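Local coordinates for protein arginine kinase (Anthopleura japonica, PDB 4RF6) that catalyses the reversible transfer of a phosphoryl group from ATP to L-arginine, giving phosphoarginine and ADP, as a monomer built from two tandem kinase repeats, at residues 15-20 and 41-46; 154-159 and 172-177; 183-188 and 192-197. All blocks are in the same frame, centred on the assembly; numbering follows the deposited sequence.

How the contacts relate
Contact 1 comes first in the chain. It closes a loop of 20 residues that includes helix 33-37, bringing the turn after helix 7-14 onto helix 40-46 in the N-terminal domain. Contact 2 closes a 12-residue connection between helix 149-163 and the edge strand 172-176, and contact 3 a 3-residue turn at the end of helix 182-190. The three lie in series, with no nesting or crossing. The centre of contact 1 is remote, about 39 Å from that of contact 2 and 41 Å from that of contact 3. Contacts 2 and 3 have centres about 15 Å apart and touch, Y175 CD2 lying 3.5 Å from T184 CG2, so strand and helix pack together in the catalytic region.

Contact 1 (15-20 and 41-46); sequences SKNAFP and KVFESL
This is an aromatic packing contact between a loop and a helix: the F43 ring, projecting from helix 40-46, is set against the N17-F19 backbone, the F19 ring and the P20 ring just beyond helix 7-14. F43 supplies more than half of the buried surface, and no hydrogen bond joins the segments. F19 CA stands over the centre of the F43 ring, 3.7 Å from its centroid and 12° off the normal, which defines a CH-pi contact. The F19 ring approaches the same residue edge first, with planes at 82° and centroids 5.7 Å apart, an offset edge-to-face pair. Its CD2 comes within 3.6 Å of F43 CB. With CG anti to the backbone N (chi1 -170°), F43 reaches across to the loop and puts CE1 3.9 Å from P20 CD. N17 has positive phi and is the first residue to leave helical geometry, in a Schellman motif within the small N-terminal domain of the phosphagen kinase fold. N17 O meets the rim of the F43 ring near its plane, while N17 ND2 is hydrogen-bonded to K47 O. A18 O approaches the ring obliquely, 3.1 Å from F43 CZ. W58 of helix 57-66 donates a hydrogen bond from NE1 to A18 O, and its ring meets that of F43 nearly at a right angle.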
loop_
_atom_site.group_PDB
_atom_site.type_symbol
_atom_site.label_atom_id
_atom_site.label_comp_id
_atom_site.label_asym_id
_atom_site.label_seq_id
_atom_site.Cartn_x
_atom_site.Cartn_y
_atom_site.Cartn_z
ATOM N N SER A 15 -17.079 -33.059 -32.610
ATOM C CA SER A 15 -17.434 -34.475 -32.634
ATOM C C SER A 15 -17.365 -35.068 -34.043
ATOM O O SER A 15 -17.275 -36.287 -34.206
ATOM C CB SER A 15 -18.829 -34.687 -32.048
ATOM O OG SER A 15 -19.803 -33.989 -32.799
ATOM N N LYS A 16 -17.411 -34.202 -35.053
ATOM C CA LYS A 16 -17.312 -34.630 -36.446
ATOM C C LYS A 16 -15.907 -34.421 -36.986
ATOM O O LYS A 16 -15.603 -34.819 -38.116
ATOM C CB LYS A 16 -18.315 -33.870 -37.314
ATOM C CG LYS A 16 -19.751 -34.330 -37.138
ATOM C CD LYS A 16 -20.699 -33.536 -38.024
ATOM C CE LYS A 16 -21.792 -32.869 -37.198
ATOM N NZ LYS A 16 -22.693 -32.010 -38.022
ATOM N N ASN A 17 -15.063 -33.794 -36.166
ATOM C CA ASN A 17 -13.705 -33.429 -36.561
ATOM C C ASN A 17 -13.723 -32.635 -37.867
ATOM O O ASN A 17 -12.920 -32.871 -38.767
ATOM C CB ASN A 17 -12.824 -34.673 -36.692
ATOM C CG ASN A 17 -11.348 -34.371 -36.511
ATOM O OD1 ASN A 17 -10.973 -33.422 -35.818
ATOM N ND2 ASN A 17 -10.499 -35.189 -37.129
ATOM N N ALA A 18 -14.668 -31.704 -37.962
ATOM C CA ALA A 18 -14.834 -30.882 -39.150
ATOM C C ALA A 18 -14.335 -29.466 -38.869
ATOM O O ALA A 18 -14.218 -29.063 -37.707
ATOM C CB ALA A 18 -16.292 -30.865 -39.576
ATOM N N PHE A 19 -14.036 -28.720 -39.930
ATOM C CA PHE A 19 -13.579 -27.342 -39.794
ATOM C C PHE A 19 -14.603 -26.535 -39.001
ATOM O O PHE A 19 -15.803 -26.646 -39.244
ATOM C CB PHE A 19 -13.355 -26.715 -41.173
ATOM C CG PHE A 19 -12.815 -25.315 -41.123
ATOM C CD1 PHE A 19 -13.675 -24.229 -41.146
ATOM C CD2 PHE A 19 -11.449 -25.089 -41.045
ATOM C CE1 PHE A 19 -13.186 -22.939 -41.094
ATOM C CE2 PHE A 19 -10.948 -23.802 -40.993
ATOM C CZ PHE A 19 -11.820 -22.726 -41.020
ATOM N N PRO A 20 -14.136 -25.738 -38.029
ATOM C CA PRO A 20 -15.093 -24.977 -37.219
ATOM C C PRO A 20 -15.671 -23.784 -37.985
ATOM O O PRO A 20 -15.089 -22.694 -37.961
ATOM C CB PRO A 20 -14.247 -24.501 -36.031
ATOM C CG PRO A 20 -12.863 -24.411 -36.572
ATOM C CD PRO A 20 -12.740 -25.501 -37.616
ATOM N N LYS A 41 -7.125 -25.440 -45.102
ATOM C CA LYS A 41 -5.998 -26.287 -45.470
ATOM C C LYS A 41 -5.121 -26.651 -44.270
ATOM O O LYS A 41 -4.636 -27.786 -44.164
ATOM C CB LYS A 41 -5.168 -25.625 -46.566
ATOM C CG LYS A 41 -5.846 -25.623 -47.933
ATOM C CD LYS A 41 -6.216 -27.038 -48.362
ATOM C CE LYS A 41 -6.688 -27.073 -49.813
ATOM N NZ LYS A 41 -6.850 -28.469 -50.320
ATOM N N VAL A 42 -4.910 -25.683 -43.378
ATOM C CA VAL A 42 -4.237 -25.947 -42.111
ATOM C C VAL A 42 -5.029 -27.001 -41.354
ATOM O O VAL A 42 -4.454 -27.953 -40.826
ATOM C CB VAL A 42 -4.088 -24.679 -41.245
ATOM C CG1 VAL A 42 -3.571 -25.030 -39.852
ATOM C CG2 VAL A 42 -3.146 -23.693 -41.905
ATOM N N PHE A 43 -6.351 -26.840 -41.324
ATOM C CA PHE A 43 -7.221 -27.802 -40.651
ATOM C C PHE A 43 -7.116 -29.199 -41.272
ATOM O O PHE A 43 -6.933 -30.189 -40.557
ATOM C CB PHE A 43 -8.685 -27.339 -40.644
ATOM C CG PHE A 43 -9.573 -28.181 -39.765
ATOM C CD1 PHE A 43 -9.663 -27.919 -38.405
ATOM C CD2 PHE A 43 -10.297 -29.246 -40.291
ATOM C CE1 PHE A 43 -10.465 -28.692 -37.583
ATOM C CE2 PHE A 43 -11.100 -30.031 -39.474
ATOM C CZ PHE A 43 -11.182 -29.751 -38.117
ATOM N N GLU A 44 -7.246 -29.276 -42.595
ATOM C CA GLU A 44 -7.146 -30.550 -43.310
ATOM C C GLU A 44 -5.823 -31.263 -43.039
ATOM O O GLU A 44 -5.794 -32.468 -42.790
ATOM C CB GLU A 44 -7.319 -30.348 -44.821
ATOM C CG GLU A 44 -8.767 -30.290 -45.297
ATOM C CD GLU A 44 -8.891 -30.260 -46.815
ATOM O OE1 GLU A 44 -7.855 -30.363 -47.509
ATOM O OE2 GLU A 44 -10.031 -30.133 -47.315
ATOM N N SER A 45 -4.731 -30.509 -43.083
ATOM C CA SER A 45 -3.391 -31.067 -42.915
ATOM C C SER A 45 -3.140 -31.643 -41.518
ATOM O O SER A 45 -2.346 -32.573 -41.356
ATOM C CB SER A 45 -2.344 -29.989 -43.224
ATOM O OG SER A 45 -1.033 -30.442 -42.944
ATOM N N LEU A 46 -3.827 -31.097 -40.516
ATOM C CA LEU A 46 -3.509 -31.383 -39.118
ATOM C C LEU A 46 -4.611 -32.106 -38.331
ATOM O O LEU A 46 -4.375 -32.552 -37.209
ATOM C CB LEU A 46 -3.142 -30.084 -38.390
ATOM C CG LEU A 46 -1.900 -29.329 -38.859
ATOM C CD1 LEU A 46 -1.708 -28.068 -38.034
ATOM C CD2 LEU A 46 -0.671 -30.219 -38.763
#

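Contact 2 (154-159 and 172-177); sequences EIEKKV and GKYYPL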
loop_
_atom_site.group_PDB
_atom_site.type_symbol
_atom_site.label_atom_id
_atom_site.label_comp_id
_atom_site.label_asym_id
_atom_site.label_seq_id
_atom_site.Cartn_x
_atom_site.Cartn_y
_atom_site.Cartn_z
ATOM N N GLU A 154 0.980 -35.083 -8.650
ATOM C CA GLU A 154 2.419 -35.244 -8.477
ATOM C C GLU A 154 3.119 -33.889 -8.560
ATOM O O GLU A 154 4.092 -33.630 -7.850
ATOM C CB GLU A 154 2.969 -36.197 -9.538
ATOM C CG GLU A 154 4.446 -36.520 -9.400
ATOM C CD GLU A 154 4.857 -37.673 -10.292
ATOM O OE1 GLU A 154 4.306 -38.782 -10.120
ATOM O OE2 GLU A 154 5.717 -37.465 -11.170
ATOM N N ILE A 155 2.610 -33.025 -9.435
ATOM C CA ILE A 155 3.140 -31.671 -9.579
ATOM C C ILE A 155 2.913 -30.862 -8.302
ATOM O O ILE A 155 3.843 -30.248 -7.786
ATOM C CB ILE A 155 2.499 -30.937 -10.775
ATOM C CG1 ILE A 155 3.051 -31.471 -12.098
ATOM C CG2 ILE A 155 2.748 -29.439 -10.686
ATOM C CD1 ILE A 155 2.192 -31.107 -13.311
ATOM N N GLU A 156 1.677 -30.862 -7.804
ATOM C CA GLU A 156 1.354 -30.157 -6.566
ATOM C C GLU A 156 2.291 -30.609 -5.453
ATOM O O GLU A 156 2.863 -29.790 -4.728
ATOM C CB GLU A 156 -0.094 -30.418 -6.140
ATOM C CG GLU A 156 -0.446 -29.822 -4.765
ATOM C CD GLU A 156 -1.791 -30.290 -4.228
ATOM O OE1 GLU A 156 -2.395 -29.556 -3.410
ATOM O OE2 GLU A 156 -2.239 -31.393 -4.612
ATOM N N LYS A 157 2.457 -31.922 -5.342
ATOM C CA LYS A 157 3.271 -32.516 -4.292
ATOM C C LYS A 157 4.740 -32.107 -4.385
ATOM O O LYS A 157 5.364 -31.768 -3.371
ATOM C CB LYS A 157 3.147 -34.041 -4.327
ATOM C CG LYS A 157 4.350 -34.758 -3.728
ATOM C CD LYS A 157 4.049 -36.226 -3.472
ATOM C CE LYS A 157 5.251 -36.944 -2.875
ATOM N NZ LYS A 157 4.878 -38.286 -2.332
ATOM N N LYS A 158 5.292 -32.151 -5.594
ATOM C CA LYS A 158 6.684 -31.771 -5.807
ATOM C C LYS A 158 6.895 -30.294 -5.520
ATOM O O LYS A 158 7.875 -29.916 -4.880
ATOM C CB LYS A 158 7.125 -32.092 -7.237
ATOM C CG LYS A 158 7.615 -33.520 -7.409
ATOM C CD LYS A 158 7.229 -34.094 -8.760
ATOM C CE LYS A 158 8.325 -33.928 -9.796
ATOM N NZ LYS A 158 8.393 -35.141 -10.675
ATOM N N VAL A 159 5.968 -29.467 -5.996
ATOM C CA VAL A 159 6.078 -28.022 -5.825
ATOM C C VAL A 159 6.011 -27.641 -4.352
ATOM O O VAL A 159 6.864 -26.901 -3.853
ATOM C CB VAL A 159 4.998 -27.267 -6.630
ATOM C CG1 VAL A 159 4.933 -25.808 -6.204
ATOM C CG2 VAL A 159 5.288 -27.365 -8.118
ATOM N N GLY A 172 6.717 -19.237 4.326
ATOM C CA GLY A 172 5.283 -19.024 4.350
ATOM C C GLY A 172 4.528 -20.338 4.403
ATOM O O GLY A 172 5.074 -21.353 4.841
ATOM N N LYS A 173 3.279 -20.327 3.942
ATOM C CA LYS A 173 2.379 -21.467 4.118
ATOM C C LYS A 173 1.675 -21.836 2.811
ATOM O O LYS A 173 1.427 -20.971 1.963
ATOM C CB LYS A 173 1.357 -21.141 5.218
ATOM C CG LYS A 173 0.050 -21.940 5.192
ATOM C CD LYS A 173 0.158 -23.273 5.925
ATOM C CE LYS A 173 -1.188 -23.693 6.513
ATOM N NZ LYS A 173 -2.240 -23.891 5.473
ATOM N N TYR A 174 1.371 -23.122 2.644
ATOM C CA TYR A 174 0.617 -23.587 1.484
ATOM C C TYR A 174 -0.835 -23.899 1.850
ATOM O O TYR A 174 -1.107 -24.464 2.915
ATOM C CB TYR A 174 1.285 -24.821 0.876
ATOM C CG TYR A 174 0.497 -25.419 -0.265
ATOM C CD1 TYR A 174 0.431 -24.778 -1.494
ATOM C CD2 TYR A 174 -0.185 -26.620 -0.110
ATOM C CE1 TYR A 174 -0.287 -25.310 -2.540
ATOM C CE2 TYR A 174 -0.912 -27.166 -1.152
ATOM C CZ TYR A 174 -0.956 -26.505 -2.368
ATOM O OH TYR A 174 -1.672 -27.035 -3.416
ATOM N N TYR A 175 -1.761 -23.508 0.973
ATOM C CA TYR A 175 -3.181 -23.791 1.156
ATOM C C TYR A 175 -3.732 -24.487 -0.075
ATOM O O TYR A 175 -3.940 -23.846 -1.109
ATOM C CB TYR A 175 -3.977 -22.502 1.375
ATOM C CG TYR A 175 -3.404 -21.575 2.420
ATOM C CD1 TYR A 175 -2.420 -20.649 2.087
ATOM C CD2 TYR A 175 -3.849 -21.617 3.733
ATOM C CE1 TYR A 175 -1.895 -19.795 3.035
ATOM C CE2 TYR A 175 -3.332 -20.767 4.689
ATOM C CZ TYR A 175 -2.359 -19.857 4.335
ATOM O OH TYR A 175 -1.835 -19.012 5.287
ATOM N N PRO A 176 -3.970 -25.804 0.019
ATOM C CA PRO A 176 -4.615 -26.487 -1.108
ATOM C C PRO A 176 -6.053 -26.000 -1.262
ATOM O O PRO A 176 -6.689 -25.712 -0.250
ATOM C CB PRO A 176 -4.610 -27.960 -0.671
ATOM C CG PRO A 176 -4.516 -27.925 0.826
ATOM C CD PRO A 176 -3.672 -26.721 1.137
ATOM N N LEU A 177 -6.558 -25.893 -2.488
ATOM C CA LEU A 177 -7.965 -25.538 -2.681
ATOM C C LEU A 177 -8.877 -26.657 -2.178
ATOM O O LEU A 177 -9.939 -26.405 -1.599
ATOM C CB LEU A 177 -8.273 -25.218 -4.144
ATOM C CG LEU A 177 -7.617 -23.983 -4.769
ATOM C CD1 LEU A 177 -8.364 -23.541 -6.017
ATOM C CD2 LEU A 177 -7.543 -22.837 -3.785
#
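E156 and Y174 carry this contact, with P176 a minor third partner; they link helix 149-163 to strand 172-176, an outermost strand of the eight-stranded antiparallel sheet in the catalytic domain of the phosphagen kinase fold. The interface is small, 94 Å² summed over both sides, and lies near the protein surface. The CA atoms stay well apart, those of E156 and P176 being the nearest at 8.9 Å, so long side chains have to span the gap.

E156 contributes 53 Å² of the buried surface and Y174 33 Å². A chi1 of 174° swings the glutamate CG to the far side of the CA-CB bond from its own N, and the chain stays extended from there, carrying the carboxylate from the helix toward the strand. Y174 reaches back from the strand, and the two side chains cross at about a right angle. Their flat groups are also strongly turned, the carboxylate and ring planes being 68° apart. The carboxylate therefore does not stack on the ring: OE1 lies at the ring edge, near its plane, 3.6 Å from Y174 CE2. E156 CG comes within 3.3 Å of Y174 OH, a by-product of the hydroxyl meeting OE1 from the side toward CG.

L229 of strand 225-229, two strands in, touches the side chains of both E156 and Y174, and Y218 of the adjoining strand 216-220 touches Y174. P176 CB adds a looser contact to E156 OE1 at 3.9 Å. The link itself is one short hydrogen bond: Y174 OH donates to E156 OE1 over 2.6 Å, meeting that oxygen on its anti side, 18° out of the carboxylate plane.

Contact 3 (183-188 and 192-197); sequences KTRQQL and HFLFKK
L188 meets F193 and L194 nearly crosswise, each pair of side chains crossing at about a right angle, where the chain turns back on the C-terminal end of helix 182-190. On one flank L188 CD2 reaches F193 CB at 3.8 Å and lies near the plane of the phenyl ring, at its edge. Although the F193 side chain sets out toward the helix, its first torsion turns CG away from the carbonyl carbon, and the ring leads away from the segment. L194 is turned differently. Its side chain also starts toward the helix, but a chi1 of -161° carries CG round opposite the N, where the two methyls are split between two residues: CD1 packs 3.9 Å from L188 CB, while CD2 sits 4.0 Å from R185 CG. R185 NH1 also comes within 4.1 Å of L194 CD2, an oblique approach to the guanidinium.

The backbone turn brings F193 and L194 back to L188, the CA atoms of L188 and F193 being 5.0 Å apart. H192, with positive phi, is the first residue to leave helical geometry and forms a Schellman motif. L188 O accepts two hydrogen bonds of unequal quality. F193 N donates from 2.7 Å, nearly in line with the carbonyl bond and with an angle of 163° at the hydrogen; L194 N is farther at 3.3 Å, above the carbonyl plane, with a bent angle of 137°. H192 is predicted to bind ATP, so the turn at the end of the helix carries a probable ATP-binding residue.

Strand 216-220 lies against this turn: H219 contacts L188 and meets the F193 ring, and I217 touches L194 and F195. W228 of strand 225-229 donates a hydrogen bond from NE1 to F193 O, tying the segment between helices 182-190 and 200-205 to the sheet.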
loop_
_atom_site.group_PDB
_atom_site.type_symbol
_atom_site.label_atom_id
_atom_site.label_comp_id
_atom_site.label_asym_id
_atom_site.label_seq_id
_atom_site.Cartn_x
_atom_site.Cartn_y
_atom_site.Cartn_z
ATOM N N LYS A 183 -13.141 -20.176 6.540
ATOM C CA LYS A 183 -12.321 -19.170 7.202
ATOM C C LYS A 183 -11.102 -18.794 6.358
ATOM O O LYS A 183 -10.814 -17.614 6.154
ATOM C CB LYS A 183 -11.870 -19.687 8.570
ATOM C CG LYS A 183 -11.005 -18.709 9.339
ATOM C CD LYS A 183 -10.671 -19.247 10.717
ATOM C CE LYS A 183 -9.861 -18.244 11.518
ATOM N NZ LYS A 183 -9.328 -18.857 12.764
ATOM N N THR A 184 -10.401 -19.812 5.864
ATOM C CA THR A 184 -9.206 -19.623 5.042
ATOM C C THR A 184 -9.541 -18.961 3.712
ATOM O O THR A 184 -8.827 -18.064 3.251
ATOM C CB THR A 184 -8.502 -20.962 4.767
ATOM O OG1 THR A 184 -8.110 -21.561 6.009
ATOM C CG2 THR A 184 -7.270 -20.765 3.892
ATOM N N ARG A 185 -10.627 -19.423 3.098
ATOM C CA ARG A 185 -11.115 -18.869 1.844
ATOM C C ARG A 185 -11.328 -17.365 2.004
ATOM O O ARG A 185 -10.865 -16.566 1.182
ATOM C CB ARG A 185 -12.426 -19.556 1.452
ATOM C CG ARG A 185 -12.775 -19.493 -0.030
ATOM C CD ARG A 185 -14.280 -19.644 -0.247
ATOM N NE ARG A 185 -15.002 -18.473 0.245
ATOM C CZ ARG A 185 -15.390 -17.452 -0.517
ATOM N NH1 ARG A 185 -15.142 -17.454 -1.821
ATOM N NH2 ARG A 185 -16.033 -16.427 0.027
ATOM N N GLN A 186 -12.012 -16.991 3.083
ATOM C CA GLN A 186 -12.299 -15.593 3.387
ATOM C C GLN A 186 -11.023 -14.763 3.493
ATOM O O GLN A 186 -10.932 -13.661 2.946
ATOM C CB GLN A 186 -13.080 -15.497 4.701
ATOM C CG GLN A 186 -13.766 -14.160 4.887
ATOM C CD GLN A 186 -14.464 -13.704 3.620
ATOM O OE1 GLN A 186 -15.406 -14.345 3.151
ATOM N NE2 GLN A 186 -13.988 -12.605 3.045
ATOM N N GLN A 187 -10.045 -15.303 4.213
ATOM C CA GLN A 187 -8.756 -14.648 4.394
ATOM C C GLN A 187 -8.058 -14.379 3.065
ATOM O O GLN A 187 -7.601 -13.263 2.801
ATOM C CB GLN A 187 -7.849 -15.505 5.279
ATOM C CG GLN A 187 -8.368 -15.709 6.695
ATOM C CD GLN A 187 -7.295 -16.207 7.648
ATOM O OE1 GLN A 187 -6.203 -16.597 7.227
ATOM N NE2 GLN A 187 -7.600 -16.186 8.941
ATOM N N LEU A 188 -7.973 -15.413 2.234
ATOM C CA LEU A 188 -7.296 -15.310 0.946
ATOM C C LEU A 188 -8.016 -14.353 -0.012
ATOM O O LEU A 188 -7.372 -13.698 -0.838
ATOM C CB LEU A 188 -7.118 -16.699 0.324
ATOM C CG LEU A 188 -6.121 -17.609 1.044
ATOM C CD1 LEU A 188 -6.239 -19.050 0.568
ATOM C CD2 LEU A 188 -4.699 -17.109 0.856
ATOM N N HIS A 192 -6.719 -10.814 -1.525
ATOM C CA HIS A 192 -6.789 -10.915 -2.985
ATOM C C HIS A 192 -5.795 -11.959 -3.511
ATOM O O HIS A 192 -5.157 -11.753 -4.541
ATOM C CB HIS A 192 -6.561 -9.547 -3.656
ATOM C CG HIS A 192 -7.560 -8.500 -3.264
ATOM N ND1 HIS A 192 -7.187 -7.266 -2.771
ATOM C CD2 HIS A 192 -8.913 -8.494 -3.306
ATOM C CE1 HIS A 192 -8.269 -6.550 -2.519
ATOM N NE2 HIS A 192 -9.329 -7.272 -2.836
ATOM N N PHE A 193 -5.677 -13.075 -2.795
ATOM C CA PHE A 193 -4.770 -14.160 -3.171
ATOM C C PHE A 193 -5.515 -15.337 -3.795
ATOM O O PHE A 193 -4.913 -16.205 -4.435
ATOM C CB PHE A 193 -3.979 -14.645 -1.951
ATOM C CG PHE A 193 -2.877 -13.718 -1.532
ATOM C CD1 PHE A 193 -2.520 -12.642 -2.331
ATOM C CD2 PHE A 193 -2.189 -13.929 -0.341
ATOM C CE1 PHE A 193 -1.497 -11.782 -1.953
ATOM C CE2 PHE A 193 -1.163 -13.077 0.044
ATOM C CZ PHE A 193 -0.816 -12.001 -0.763
ATOM N N LEU A 194 -6.828 -15.361 -3.604
ATOM C CA LEU A 194 -7.638 -16.481 -4.054
ATOM C C LEU A 194 -7.831 -16.497 -5.572
ATOM O O LEU A 194 -7.912 -15.446 -6.211
ATOM C CB LEU A 194 -9.003 -16.466 -3.357
ATOM C CG LEU A 194 -9.749 -17.800 -3.380
ATOM C CD1 LEU A 194 -9.159 -18.747 -2.353
ATOM C CD2 LEU A 194 -11.240 -17.627 -3.156
ATOM N N PHE A 195 -7.879 -17.697 -6.145
ATOM C CA PHE A 195 -8.411 -17.869 -7.490
ATOM C C PHE A 195 -9.522 -18.908 -7.455
ATOM O O PHE A 195 -9.551 -19.757 -6.559
ATOM C CB PHE A 195 -7.321 -18.217 -8.517
ATOM C CG PHE A 195 -6.663 -19.563 -8.322
ATOM C CD1 PHE A 195 -7.112 -20.680 -9.020
ATOM C CD2 PHE A 195 -5.548 -19.692 -7.504
ATOM C CE1 PHE A 195 -6.483 -21.914 -8.881
ATOM C CE2 PHE A 195 -4.911 -20.920 -7.352
ATOM C CZ PHE A 195 -5.381 -22.033 -8.041
ATOM N N LYS A 196 -10.449 -18.817 -8.404
ATOM C CA LYS A 196 -11.597 -19.717 -8.442
ATOM C C LYS A 196 -11.565 -20.550 -9.711
ATOM O O LYS A 196 -10.632 -20.424 -10.512
ATOM C CB LYS A 196 -12.909 -18.926 -8.389
ATOM C CG LYS A 196 -13.006 -17.928 -7.246
ATOM C CD LYS A 196 -14.308 -17.137 -7.328
ATOM C CE LYS A 196 -14.309 -15.946 -6.381
ATOM N NZ LYS A 196 -15.627 -15.241 -6.398
ATOM N N LYS A 197 -12.585 -21.390 -9.894
ATOM C CA LYS A 197 -12.704 -22.204 -11.103
ATOM C C LYS A 197 -12.536 -21.320 -12.327
ATOM O O LYS A 197 -13.041 -20.197 -12.356
ATOM C CB LYS A 197 -14.046 -22.932 -11.145
ATOM C CG LYS A 197 -14.134 -24.003 -12.225
ATOM C CD LYS A 197 -15.411 -24.829 -12.107
ATOM C CE LYS A 197 -15.368 -26.013 -13.060
ATOM N NZ LYS A 197 -16.508 -26.955 -12.853
#